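Local structure of core protein VP4 (2JHP) at residues A[113-117]-A[490-496]; A[406-412]-A[430-435]; A[412-418]-A[447-451]; A[468-472]-A[516-520]. The protein caps viral mRNA in the bluetongue virus core, acting as a multifunctional RNA-capping enzyme that also forms part of the inner capsid. One frame throughout, in Å; residues are numbered along the deposited sequence.

Contact 1. Residues A[113-117]-A[490-496]; sequences MRKGF and TYDPAWA. With GUN (guanine), chain E.
Arg-114 lies along the indole of Trp-495, and this pair is the dense part of the contact. Its chain is extended from CG to NE, so each successive group follows the ring system. Arg-114 CG sits over the five-membered ring of Trp-495, 3.6 Å from its centroid, as a CH-pi contact. Further out, the guanidinium rests flat on the six-membered ring with the planes 4° apart. Arg-114 CZ is 3.9 Å from the centroid of the six-membered ring of Trp-495, a cation-pi stack. Trp-495 is itself braced by edge-to-face contacts with Phe-499 and Tyr-446.

Phe-117 closes the other tight corner. Ala-496 lies over one face of its ring, with Ala-496 CB 3.4 Å from Phe-117 CE1, while Phe-117 CD2 meets Trp-495 CD1 at 3.8 Å, the two ring planes being 89° apart.

Toward Thr-490, which is partly exposed, the fit slackens. Met-113 CG only reaches Thr-490 CG2 at 4.0 Å, and no hydrogen bond joins the two segments anywhere. Asp-492 stands at the N-cap of helix 493-496, where OD1 accepts two weak capping bonds, and its OD2 is held by a salt bridge to Arg-110.

Guanine meets the tight part. Its N2 gives a weak hydrogen bond of 2.9 Å to Arg-114 O. The base presents N2 to the edges of Phe-117 and of Trp-495, the latter stacked on Arg-114, and together they make one wall of the guanine pocket, consistent with a site for the cap guanosine.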
# COMPACT_ATOMS: atom_id res chain seq x y z
N MET A 113 -2.86 -7.91 9.82
CA MET A 113 -3.93 -6.91 9.69
C MET A 113 -3.48 -5.58 9.11
O MET A 113 -4.32 -4.77 8.71
CB MET A 113 -4.56 -6.61 11.05
CG MET A 113 -5.38 -7.72 11.64
SD MET A 113 -6.14 -7.16 13.16
CE MET A 113 -6.10 -8.70 14.03
N ARG A 114 -2.17 -5.34 9.09
CA ARG A 114 -1.63 -4.11 8.51
C ARG A 114 -2.06 -3.96 7.08
O ARG A 114 -2.35 -2.85 6.64
CB ARG A 114 -0.10 -4.08 8.58
CG ARG A 114 0.47 -3.99 9.97
CD ARG A 114 1.97 -4.07 9.91
NE ARG A 114 2.53 -4.15 11.24
CZ ARG A 114 3.83 -4.11 11.51
NH1 ARG A 114 4.72 -3.98 10.53
NH2 ARG A 114 4.24 -4.20 12.77
N LYS A 115 -2.11 -5.07 6.35
CA LYS A 115 -2.47 -5.06 4.94
C LYS A 115 -3.88 -4.51 4.78
O LYS A 115 -4.14 -3.73 3.88
CB LYS A 115 -2.38 -6.46 4.35
CG LYS A 115 -1.91 -6.49 2.90
CD LYS A 115 -2.27 -7.81 2.21
CE LYS A 115 -3.48 -7.63 1.32
NZ LYS A 115 -4.09 -8.90 0.88
N GLY A 116 -4.77 -4.90 5.68
CA GLY A 116 -6.16 -4.47 5.66
C GLY A 116 -6.27 -2.96 5.78
O GLY A 116 -7.05 -2.33 5.06
N PHE A 117 -5.47 -2.39 6.67
CA PHE A 117 -5.47 -0.95 6.86
C PHE A 117 -5.02 -0.23 5.58
O PHE A 117 -5.75 0.61 5.04
CB PHE A 117 -4.61 -0.56 8.06
CG PHE A 117 -4.35 0.89 8.16
CD1 PHE A 117 -5.35 1.77 8.43
CD2 PHE A 117 -3.09 1.37 7.97
CE1 PHE A 117 -5.11 3.12 8.51
CE2 PHE A 117 -2.81 2.72 8.06
CZ PHE A 117 -3.84 3.61 8.34
N THR A 490 -11.61 -5.62 8.95
CA THR A 490 -10.68 -6.09 9.95
C THR A 490 -9.41 -5.27 9.82
O THR A 490 -8.73 -5.29 8.78
CB THR A 490 -10.41 -7.59 9.78
OG1 THR A 490 -11.60 -8.30 10.14
CG2 THR A 490 -9.25 -8.06 10.67
N TYR A 491 -9.10 -4.54 10.88
CA TYR A 491 -7.88 -3.76 10.95
C TYR A 491 -7.54 -3.46 12.40
O TYR A 491 -8.32 -3.71 13.31
CB TYR A 491 -8.00 -2.48 10.11
CG TYR A 491 -8.83 -1.42 10.76
CD1 TYR A 491 -8.24 -0.28 11.28
CD2 TYR A 491 -10.20 -1.57 10.89
CE1 TYR A 491 -9.00 0.71 11.88
CE2 TYR A 491 -10.96 -0.60 11.50
CZ TYR A 491 -10.36 0.54 11.99
OH TYR A 491 -11.13 1.52 12.59
N ASP A 492 -6.35 -2.91 12.59
CA ASP A 492 -5.80 -2.71 13.91
C ASP A 492 -5.72 -1.21 14.18
O ASP A 492 -4.89 -0.50 13.61
CB ASP A 492 -4.44 -3.43 13.98
CG ASP A 492 -3.64 -3.11 15.21
OD1 ASP A 492 -4.12 -2.40 16.13
OD2 ASP A 492 -2.48 -3.57 15.26
N PRO A 493 -6.64 -0.72 15.03
CA PRO A 493 -6.71 0.72 15.33
C PRO A 493 -5.40 1.34 15.87
O PRO A 493 -5.07 2.48 15.51
CB PRO A 493 -7.86 0.80 16.34
CG PRO A 493 -8.74 -0.39 15.97
CD PRO A 493 -7.72 -1.46 15.70
N ALA A 494 -4.67 0.61 16.71
CA ALA A 494 -3.37 1.08 17.21
C ALA A 494 -2.38 1.33 16.06
O ALA A 494 -1.70 2.36 16.01
CB ALA A 494 -2.81 0.09 18.20
N TRP A 495 -2.31 0.37 15.14
CA TRP A 495 -1.46 0.49 13.99
C TRP A 495 -1.83 1.71 13.16
O TRP A 495 -0.98 2.56 12.89
CB TRP A 495 -1.53 -0.79 13.14
CG TRP A 495 -0.70 -0.68 11.92
CD1 TRP A 495 -1.15 -0.53 10.64
CD2 TRP A 495 0.73 -0.67 11.85
NE1 TRP A 495 -0.09 -0.44 9.77
CE2 TRP A 495 1.08 -0.54 10.49
CE3 TRP A 495 1.75 -0.80 12.80
CZ2 TRP A 495 2.41 -0.51 10.05
CZ3 TRP A 495 3.08 -0.77 12.36
CH2 TRP A 495 3.40 -0.62 11.00
N ALA A 496 -3.10 1.79 12.76
CA ALA A 496 -3.65 2.93 12.02
C ALA A 496 -3.23 4.25 12.66
O ALA A 496 -2.85 5.19 11.97
CB ALA A 496 -5.17 2.82 11.93
N9 GUN E . 0.20 -2.36 2.80
C8 GUN E . 1.35 -2.39 2.12
N7 GUN E . 2.29 -1.76 2.83
C5 GUN E . 1.75 -1.33 3.97
C6 GUN E . 2.24 -0.63 5.07
O6 GUN E . 3.42 -0.28 5.11
N1 GUN E . 1.38 -0.33 6.13
C2 GUN E . 0.04 -0.74 6.05
N2 GUN E . -0.79 -0.48 7.03
N3 GUN E . -0.40 -1.42 4.97
C4 GUN E . 0.41 -1.72 3.94

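Contact 2. Residues A[406-412]-A[430-435]; sequences RADLFYL and KSVIAT. With SAH (S-adenosyl-L-homocysteine), chain B; GUN (guanine), chain E.
Thr-435 and Phe-410 meet where the two segments approach the ligands. The chi1 of 57° places Thr-435 OG1 between its own N and carbonyl carbon, from where it accepts a 2.7 Å hydrogen bond from Phe-410 N. The same rotamer sends CG2 over one face of the Phe-410 ring. Guanine N1 lies over the opposite face, and a carboxylate oxygen of S-adenosyl-L-homocysteine is at the ring edge.

Further back, Arg-406 bends at chi3 (-70°) and returns side-on to Asp-408, one carboxylate oxygen for each nitrogen: Arg-406 NE to Asp-408 OD2 at 2.8 Å, NH2 to OD1. Tyr-411 OH reaches Asp-408 OD1 from the anti side, 2.7 Å away, so the buried carboxylate is pinned in its rotation. Ser-431 OG lies 2.9 Å from Asp-408 OD2. On the other face of the sheet, Leu-409 CD2 packs on Ile-433 CG1 at 3.8 Å.

The backbones pair in parallel, with Asp-408 N donating to Ile-433 O at 2.8 Å. A water bridges Asp-408 O, Leu-412 N and Thr-435 O. Leu-409 O accepts from the ligand's amino nitrogen, so this beta-alpha-beta unit carries S-adenosyl-L-homocysteine beside the strand ends, as in Rossmann-like methyltransferases.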
# COMPACT_ATOMS: atom_id res chain seq x y z
N ARG A 406 -3.70 12.95 -7.53
CA ARG A 406 -2.64 12.04 -7.11
C ARG A 406 -2.89 11.44 -5.73
O ARG A 406 -3.61 12.00 -4.92
CB ARG A 406 -1.31 12.78 -7.12
CG ARG A 406 -1.26 13.99 -6.20
CD ARG A 406 0.10 14.69 -6.21
NE ARG A 406 1.16 13.90 -5.56
CZ ARG A 406 2.46 14.10 -5.75
NH1 ARG A 406 2.90 15.05 -6.57
NH2 ARG A 406 3.34 13.35 -5.11
N ALA A 407 -2.27 10.29 -5.47
CA ALA A 407 -2.27 9.63 -4.16
C ALA A 407 -0.83 9.40 -3.71
O ALA A 407 0.07 9.18 -4.53
CB ALA A 407 -3.01 8.30 -4.22
N ASP A 408 -0.61 9.45 -2.40
CA ASP A 408 0.76 9.43 -1.86
C ASP A 408 0.90 8.55 -0.61
O ASP A 408 1.19 9.02 0.50
CB ASP A 408 1.22 10.87 -1.63
CG ASP A 408 1.40 11.63 -2.93
OD1 ASP A 408 2.51 11.57 -3.51
OD2 ASP A 408 0.42 12.30 -3.38
N LEU A 409 0.68 7.26 -0.82
CA LEU A 409 0.47 6.34 0.28
C LEU A 409 1.78 5.64 0.72
O LEU A 409 2.50 5.08 -0.10
CB LEU A 409 -0.61 5.32 -0.11
CG LEU A 409 -2.02 5.85 -0.38
CD1 LEU A 409 -2.88 4.85 -1.09
CD2 LEU A 409 -2.67 6.28 0.91
N PHE A 410 2.07 5.74 2.01
CA PHE A 410 3.09 4.97 2.69
C PHE A 410 4.48 5.10 2.08
O PHE A 410 5.08 4.11 1.69
CB PHE A 410 2.71 3.48 2.80
CG PHE A 410 1.34 3.23 3.35
CD1 PHE A 410 0.32 2.82 2.52
CD2 PHE A 410 1.09 3.39 4.71
CE1 PHE A 410 -0.95 2.58 3.03
CE2 PHE A 410 -0.18 3.15 5.23
CZ PHE A 410 -1.20 2.75 4.39
N TYR A 411 5.00 6.32 2.01
CA TYR A 411 6.33 6.53 1.48
C TYR A 411 6.97 7.82 1.99
O TYR A 411 8.17 7.86 2.25
CB TYR A 411 6.34 6.45 -0.06
CG TYR A 411 6.02 7.72 -0.81
CD1 TYR A 411 7.02 8.65 -1.10
CD2 TYR A 411 4.72 7.98 -1.27
CE1 TYR A 411 6.73 9.83 -1.82
CE2 TYR A 411 4.41 9.15 -1.98
CZ TYR A 411 5.42 10.07 -2.26
OH TYR A 411 5.14 11.23 -2.94
N LEU A 412 6.16 8.87 2.12
CA LEU A 412 6.65 10.19 2.53
C LEU A 412 7.74 10.17 3.61
O LEU A 412 8.82 10.72 3.41
CB LEU A 412 5.49 11.06 2.98
CG LEU A 412 4.84 12.06 2.00
CD1 LEU A 412 5.44 12.06 0.61
CD2 LEU A 412 3.34 11.87 1.93
N LYS A 430 -1.78 18.99 -1.35
CA LYS A 430 -2.40 18.81 -2.68
C LYS A 430 -2.79 17.37 -3.00
O LYS A 430 -3.50 17.12 -3.97
CB LYS A 430 -1.50 19.40 -3.79
CG LYS A 430 -0.09 18.78 -3.88
CD LYS A 430 0.71 19.34 -5.06
CE LYS A 430 2.05 18.61 -5.24
NZ LYS A 430 2.59 18.73 -6.63
N SER A 431 -2.33 16.41 -2.20
CA SER A 431 -2.62 15.00 -2.48
C SER A 431 -4.08 14.69 -2.19
O SER A 431 -4.69 15.34 -1.35
CB SER A 431 -1.69 14.10 -1.68
OG SER A 431 -2.03 12.74 -1.87
N VAL A 432 -4.63 13.71 -2.90
CA VAL A 432 -6.02 13.28 -2.67
C VAL A 432 -6.07 12.47 -1.40
O VAL A 432 -7.05 12.50 -0.67
CB VAL A 432 -6.60 12.45 -3.84
CG1 VAL A 432 -8.00 11.97 -3.51
CG2 VAL A 432 -6.63 13.27 -5.12
N ILE A 433 -4.99 11.72 -1.16
CA ILE A 433 -4.81 10.92 0.04
C ILE A 433 -3.33 10.68 0.24
O ILE A 433 -2.64 10.15 -0.65
CB ILE A 433 -5.60 9.57 0.03
CG1 ILE A 433 -5.42 8.86 1.38
CG2 ILE A 433 -5.23 8.70 -1.16
CD1 ILE A 433 -6.40 7.74 1.66
N ALA A 434 -2.82 11.11 1.39
CA ALA A 434 -1.41 10.93 1.71
C ALA A 434 -1.27 10.44 3.16
O ALA A 434 -2.13 10.70 4.00
CB ALA A 434 -0.65 12.22 1.48
N THR A 435 -0.19 9.71 3.43
CA THR A 435 0.09 9.24 4.79
C THR A 435 1.45 9.71 5.28
O THR A 435 2.37 9.89 4.49
CB THR A 435 0.06 7.70 4.90
OG1 THR A 435 1.00 7.14 3.99
CG2 THR A 435 -1.33 7.15 4.64
N SAH B . 2.84 3.25 -1.81
CA SAH B . 2.75 1.76 -1.64
CB SAH B . 4.04 1.09 -1.14
CG SAH B . 5.04 1.88 -0.31
SD SAH B . 6.59 0.97 -0.16
C SAH B . 1.56 1.33 -0.81
O SAH B . 0.46 1.87 -0.96
OXT SAH B . 1.65 0.42 0.01
C5' SAH B . 7.52 2.52 -0.24
C4' SAH B . 8.17 2.75 -1.60
O4' SAH B . 8.23 4.14 -1.90
C3' SAH B . 9.60 2.22 -1.66
O3' SAH B . 9.73 1.58 -2.93
C2' SAH B . 10.47 3.46 -1.63
O2' SAH B . 11.65 3.32 -2.39
C1' SAH B . 9.56 4.50 -2.27
N9 SAH B . 9.90 5.89 -1.89
C8 SAH B . 10.34 6.34 -0.66
N7 SAH B . 10.54 7.68 -0.74
C5 SAH B . 10.24 8.10 -1.99
C6 SAH B . 10.25 9.35 -2.61
N6 SAH B . 10.63 10.43 -1.93
N1 SAH B . 9.87 9.47 -3.93
C2 SAH B . 9.46 8.36 -4.64
N3 SAH B . 9.45 7.11 -4.03
C4 SAH B . 9.83 6.98 -2.73
N9 GUN E . 0.20 -2.36 2.80
C8 GUN E . 1.35 -2.39 2.12
N7 GUN E . 2.29 -1.76 2.83
C5 GUN E . 1.75 -1.33 3.97
C6 GUN E . 2.24 -0.63 5.07
O6 GUN E . 3.42 -0.28 5.11
N1 GUN E . 1.38 -0.33 6.13
C2 GUN E . 0.04 -0.74 6.05
N2 GUN E . -0.79 -0.48 7.03
N3 GUN E . -0.40 -1.42 4.97
C4 GUN E . 0.41 -1.72 3.94
O HOH W 1 3.27 8.68 2.10

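Contact 3. Residues A[412-418]-A[447-451]; sequences LTNRCNM and DDFAL. With SAH (S-adenosyl-L-homocysteine), chain B.
Phe-449 has chi1 at 66°, which folds its ring back between its own N and carbonyl carbon and tucks it against the 412-418 loop. Thr-413 uses the equivalent position for OG1 (chi1 43°), turning the hydroxyl to Asp-448. Thr-413 CB lies over the centre of the Phe-449 ring. The opposite face of that ring takes Met-418 CG, 4.2 Å from Phe-449 CD2, with the sulfur further off as an oblique Met-aromatic contact.

Asp-448 and Thr-413 are joined by a short bond: Thr-413 OG1 donates to Asp-448 OD1 at 2.7 Å, meeting the oxygen on its anti side but well out of the carboxylate plane. The hydroxyl is used twice, since it also bonds to Trp-437 N. Next to it, Phe-449 N donates to Thr-413 O at 3.0 Å and ties the backbones directly. Asn-414 ND2 lies 2.9 Å from Asp-448 OD2.

At the solvent side things are less firm. Arg-415 bends at chi3 and brings NE to Asp-447 OD1, but at 3.4 Å this salt bridge is weak. A water links Arg-415 N to Asp-447 O.

Within the loop, Asn-417 ND2 donates to Leu-412 O at 2.8 Å and also to N7 of S-adenosyl-L-homocysteine, while Asn-417 OD1 accepts from the ligand's N6 at 2.8 Å. With both ends of the amide engaged its flip is fixed. The chemistry implies that one asparagine reads the N6 and N7 edge of the adenine, on a loop that the Thr-413 to Asp-448 bond and the Phe-449 ring, held between Thr-413 and Met-418, anchor to the 447-451 segment.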
# COMPACT_ATOMS: atom_id res chain seq x y z
N LEU A 412 6.16 8.87 2.12
CA LEU A 412 6.65 10.19 2.53
C LEU A 412 7.74 10.17 3.61
O LEU A 412 8.82 10.72 3.41
CB LEU A 412 5.49 11.06 2.98
CG LEU A 412 4.84 12.06 2.00
CD1 LEU A 412 5.44 12.06 0.61
CD2 LEU A 412 3.34 11.87 1.93
N THR A 413 7.47 9.49 4.72
CA THR A 413 8.29 9.53 5.90
C THR A 413 9.23 8.35 5.97
O THR A 413 9.74 8.01 7.06
CB THR A 413 7.43 9.53 7.15
OG1 THR A 413 6.37 8.58 6.98
CG2 THR A 413 6.84 10.92 7.40
N ASN A 414 9.46 7.71 4.82
CA ASN A 414 10.57 6.78 4.63
C ASN A 414 11.88 7.52 4.92
O ASN A 414 12.00 8.71 4.61
CB ASN A 414 10.61 6.27 3.19
CG ASN A 414 9.65 5.10 2.94
OD1 ASN A 414 9.82 4.37 1.97
ND2 ASN A 414 8.64 4.93 3.80
N ARG A 415 12.84 6.80 5.49
CA ARG A 415 14.08 7.40 5.96
C ARG A 415 14.88 8.11 4.85
O ARG A 415 15.62 9.06 5.13
CB ARG A 415 14.93 6.36 6.69
CG ARG A 415 15.88 6.96 7.72
CD ARG A 415 16.21 5.97 8.84
NE ARG A 415 15.01 5.60 9.61
CZ ARG A 415 14.59 6.23 10.71
NH1 ARG A 415 15.27 7.25 11.21
NH2 ARG A 415 13.49 5.81 11.31
N CYS A 416 14.72 7.67 3.60
CA CYS A 416 15.34 8.33 2.45
C CYS A 416 14.84 9.76 2.19
O CYS A 416 15.39 10.46 1.35
CB CYS A 416 15.14 7.48 1.18
SG CYS A 416 13.43 7.42 0.61
N ASN A 417 13.80 10.19 2.91
CA ASN A 417 13.22 11.54 2.76
C ASN A 417 13.43 12.44 3.98
O ASN A 417 12.85 13.52 4.08
CB ASN A 417 11.73 11.45 2.43
CG ASN A 417 11.45 10.60 1.22
OD1 ASN A 417 12.27 10.52 0.31
ND2 ASN A 417 10.30 9.93 1.21
N MET A 418 14.27 11.98 4.91
CA MET A 418 14.56 12.71 6.13
C MET A 418 15.02 14.14 5.85
O MET A 418 15.81 14.39 4.92
CB MET A 418 15.62 11.97 6.91
CG MET A 418 15.53 12.14 8.41
SD MET A 418 16.26 10.71 9.21
CE MET A 418 18.02 10.99 8.93
N ASP A 447 10.72 1.25 9.10
CA ASP A 447 11.87 2.15 9.04
C ASP A 447 11.54 3.60 8.68
O ASP A 447 12.18 4.21 7.82
CB ASP A 447 12.87 1.58 8.03
CG ASP A 447 14.22 2.30 8.06
OD1 ASP A 447 14.95 2.21 9.09
OD2 ASP A 447 14.57 2.94 7.03
N ASP A 448 10.53 4.16 9.33
CA ASP A 448 10.13 5.54 9.06
C ASP A 448 10.53 6.45 10.21
O ASP A 448 10.66 6.00 11.34
CB ASP A 448 8.62 5.62 8.84
CG ASP A 448 8.23 5.40 7.38
OD1 ASP A 448 7.21 5.99 6.93
OD2 ASP A 448 8.94 4.66 6.68
N PHE A 449 10.73 7.73 9.91
CA PHE A 449 10.87 8.73 10.95
C PHE A 449 9.50 9.34 11.21
O PHE A 449 8.67 9.44 10.30
CB PHE A 449 11.90 9.79 10.55
CG PHE A 449 11.50 10.63 9.37
CD1 PHE A 449 10.79 11.83 9.54
CD2 PHE A 449 11.85 10.25 8.08
CE1 PHE A 449 10.44 12.62 8.47
CE2 PHE A 449 11.48 11.05 7.00
CZ PHE A 449 10.78 12.23 7.20
N ALA A 450 9.27 9.74 12.46
CA ALA A 450 8.01 10.33 12.89
C ALA A 450 7.97 11.85 12.73
O ALA A 450 8.87 12.54 13.17
CB ALA A 450 7.73 9.95 14.34
N LEU A 451 6.91 12.35 12.08
CA LEU A 451 6.60 13.79 12.07
C LEU A 451 5.93 14.12 13.39
O LEU A 451 5.12 13.34 13.88
CB LEU A 451 5.64 14.14 10.92
CG LEU A 451 6.10 14.08 9.46
CD1 LEU A 451 5.06 14.70 8.55
CD2 LEU A 451 7.47 14.74 9.27
N SAH B . 2.84 3.25 -1.81
CA SAH B . 2.75 1.76 -1.64
CB SAH B . 4.04 1.09 -1.14
CG SAH B . 5.04 1.88 -0.31
SD SAH B . 6.59 0.97 -0.16
C SAH B . 1.56 1.33 -0.81
O SAH B . 0.46 1.87 -0.96
OXT SAH B . 1.65 0.42 0.01
C5' SAH B . 7.52 2.52 -0.24
C4' SAH B . 8.17 2.75 -1.60
O4' SAH B . 8.23 4.14 -1.90
C3' SAH B . 9.60 2.22 -1.66
O3' SAH B . 9.73 1.58 -2.93
C2' SAH B . 10.47 3.46 -1.63
O2' SAH B . 11.65 3.32 -2.39
C1' SAH B . 9.56 4.50 -2.27
N9 SAH B . 9.90 5.89 -1.89
C8 SAH B . 10.34 6.34 -0.66
N7 SAH B . 10.54 7.68 -0.74
C5 SAH B . 10.24 8.10 -1.99
C6 SAH B . 10.25 9.35 -2.61
N6 SAH B . 10.63 10.43 -1.93
N1 SAH B . 9.87 9.47 -3.93
C2 SAH B . 9.46 8.36 -4.64
N3 SAH B . 9.45 7.11 -4.03
C4 SAH B . 9.83 6.98 -2.73
O HOH W 2 12.21 3.60 5.31

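Contact 4. Residues A[468-472]-A[516-520]; sequences LDGNG and SLCRF
Strand 466-469 runs straight into helix 470-480, and the irregular 516-520 segment passes closest where Gly-472 and Ser-516 bring their CA atoms to 4.2 Å. Asp-469, at the junction, works with both oxygens. Its CG sits between N and carbonyl carbon (chi1 66°), which turns Asp-469 OD1 over the first turn of the helix to accept from Gly-472 N at 2.7 Å, in an almost straight bond.

OD2 takes Arg-519 end-on. Arg-519 NH1 meets the syn lone pair of Asp-469 OD2 at 2.9 Å, and Arg-519 NH2 gives to the same oxygen from above the carboxylate plane, 3.2 Å away. The two planes stand 89° apart. The arginine is bent at chi2 and chi3 and held at further points: Arg-519 NH2 also bonds Ser-516 O at 3.0 Å, and NE bonds Ile-515 O. Gly-472 CA lies over one guanidinium face, 3.3 Å from Arg-519 NH2, and having no side chain there lets the arginine come this near. Leu-468 CD2 adds apolar cover at Ser-516 O.

With this many donors the buried carboxylate is probably ionised. The arrangement is a helix N-cap whose aspartate doubles as a salt-bridge anchor, fastening a loop to an outer strand of the mixed sheet.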
# COMPACT_ATOMS: atom_id res chain seq x y z
N LEU A 468 -6.21 13.76 9.72
CA LEU A 468 -6.61 12.86 10.80
C LEU A 468 -5.58 11.77 11.02
O LEU A 468 -4.75 11.52 10.16
CB LEU A 468 -7.94 12.19 10.47
CG LEU A 468 -9.17 13.00 10.09
CD1 LEU A 468 -10.15 12.04 9.49
CD2 LEU A 468 -9.80 13.71 11.30
N ASP A 469 -5.65 11.13 12.18
CA ASP A 469 -4.84 9.96 12.43
C ASP A 469 -5.47 8.81 11.67
O ASP A 469 -6.64 8.88 11.30
CB ASP A 469 -4.71 9.66 13.93
CG ASP A 469 -6.03 9.25 14.57
OD1 ASP A 469 -6.67 8.30 14.07
OD2 ASP A 469 -6.41 9.86 15.60
N GLY A 470 -4.69 7.75 11.44
CA GLY A 470 -5.12 6.61 10.63
C GLY A 470 -6.47 6.02 11.00
O GLY A 470 -7.27 5.71 10.12
N ASN A 471 -6.71 5.86 12.30
CA ASN A 471 -7.96 5.28 12.74
C ASN A 471 -9.13 6.22 12.47
O ASN A 471 -10.18 5.78 12.02
CB ASN A 471 -7.92 4.90 14.22
CG ASN A 471 -9.12 4.04 14.64
OD1 ASN A 471 -9.60 4.16 15.75
ND2 ASN A 471 -9.56 3.15 13.78
N GLY A 472 -8.91 7.51 12.75
CA GLY A 472 -9.87 8.56 12.42
C GLY A 472 -10.20 8.55 10.94
O GLY A 472 -11.36 8.62 10.55
N SER A 516 -14.77 9.97 13.99
CA SER A 516 -13.66 10.19 13.07
C SER A 516 -12.83 11.39 13.50
O SER A 516 -11.61 11.39 13.40
CB SER A 516 -14.21 10.40 11.66
OG SER A 516 -15.04 11.54 11.58
N LEU A 517 -13.51 12.43 13.97
CA LEU A 517 -12.87 13.64 14.47
C LEU A 517 -12.46 13.51 15.95
O LEU A 517 -11.33 13.81 16.31
CB LEU A 517 -13.82 14.82 14.25
CG LEU A 517 -13.38 16.23 14.67
CD1 LEU A 517 -12.24 16.73 13.79
CD2 LEU A 517 -14.58 17.20 14.63
N CYS A 518 -13.40 13.04 16.79
CA CYS A 518 -13.30 13.16 18.24
C CYS A 518 -13.31 11.84 18.98
O CYS A 518 -14.34 11.17 19.08
CB CYS A 518 -14.43 14.05 18.77
SG CYS A 518 -14.43 15.71 18.08
N ARG A 519 -12.14 11.47 19.49
CA ARG A 519 -12.00 10.33 20.38
C ARG A 519 -11.30 10.78 21.66
O ARG A 519 -11.90 10.75 22.73
CB ARG A 519 -11.29 9.16 19.68
CG ARG A 519 -12.19 8.45 18.63
CD ARG A 519 -11.42 7.87 17.45
NE ARG A 519 -11.06 8.91 16.49
CZ ARG A 519 -9.81 9.24 16.16
NH1 ARG A 519 -8.78 8.59 16.70
NH2 ARG A 519 -9.60 10.22 15.29
N PHE A 520 -10.06 11.24 21.52
CA PHE A 520 -9.25 11.85 22.60
C PHE A 520 -9.05 10.92 23.80
O PHE A 520 -9.11 11.36 24.96
CB PHE A 520 -9.80 13.21 23.03
CG PHE A 520 -9.94 14.19 21.91
CD1 PHE A 520 -11.19 14.70 21.58
CD2 PHE A 520 -8.83 14.61 21.18
CE1 PHE A 520 -11.33 15.61 20.55
CE2 PHE A 520 -8.96 15.51 20.14
CZ PHE A 520 -10.22 16.02 19.83

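In the fold
From the N terminus, contact 1 opens first, with segment 113-117 on helix 114-128, and waits more than 370 residues for its partner after helix 470-480. Inside that long loop lie contacts 2 and 3. These cross each other and share Leu-412: contact 2 pairs two central strands of the mixed sheet, and contact 3 fastens the following loop to the chain ahead of helix 453-460. Contact 4 opens after both have closed, crosses contact 1 and ends beyond it at 516-520. Phe-117 touches Phe-410 between contacts 1 and 2, around the guanine; contacts 2 and 3 both hold S-adenosyl-L-homocysteine; Ala-496 packs on Gly-470 between contacts 1 and 4.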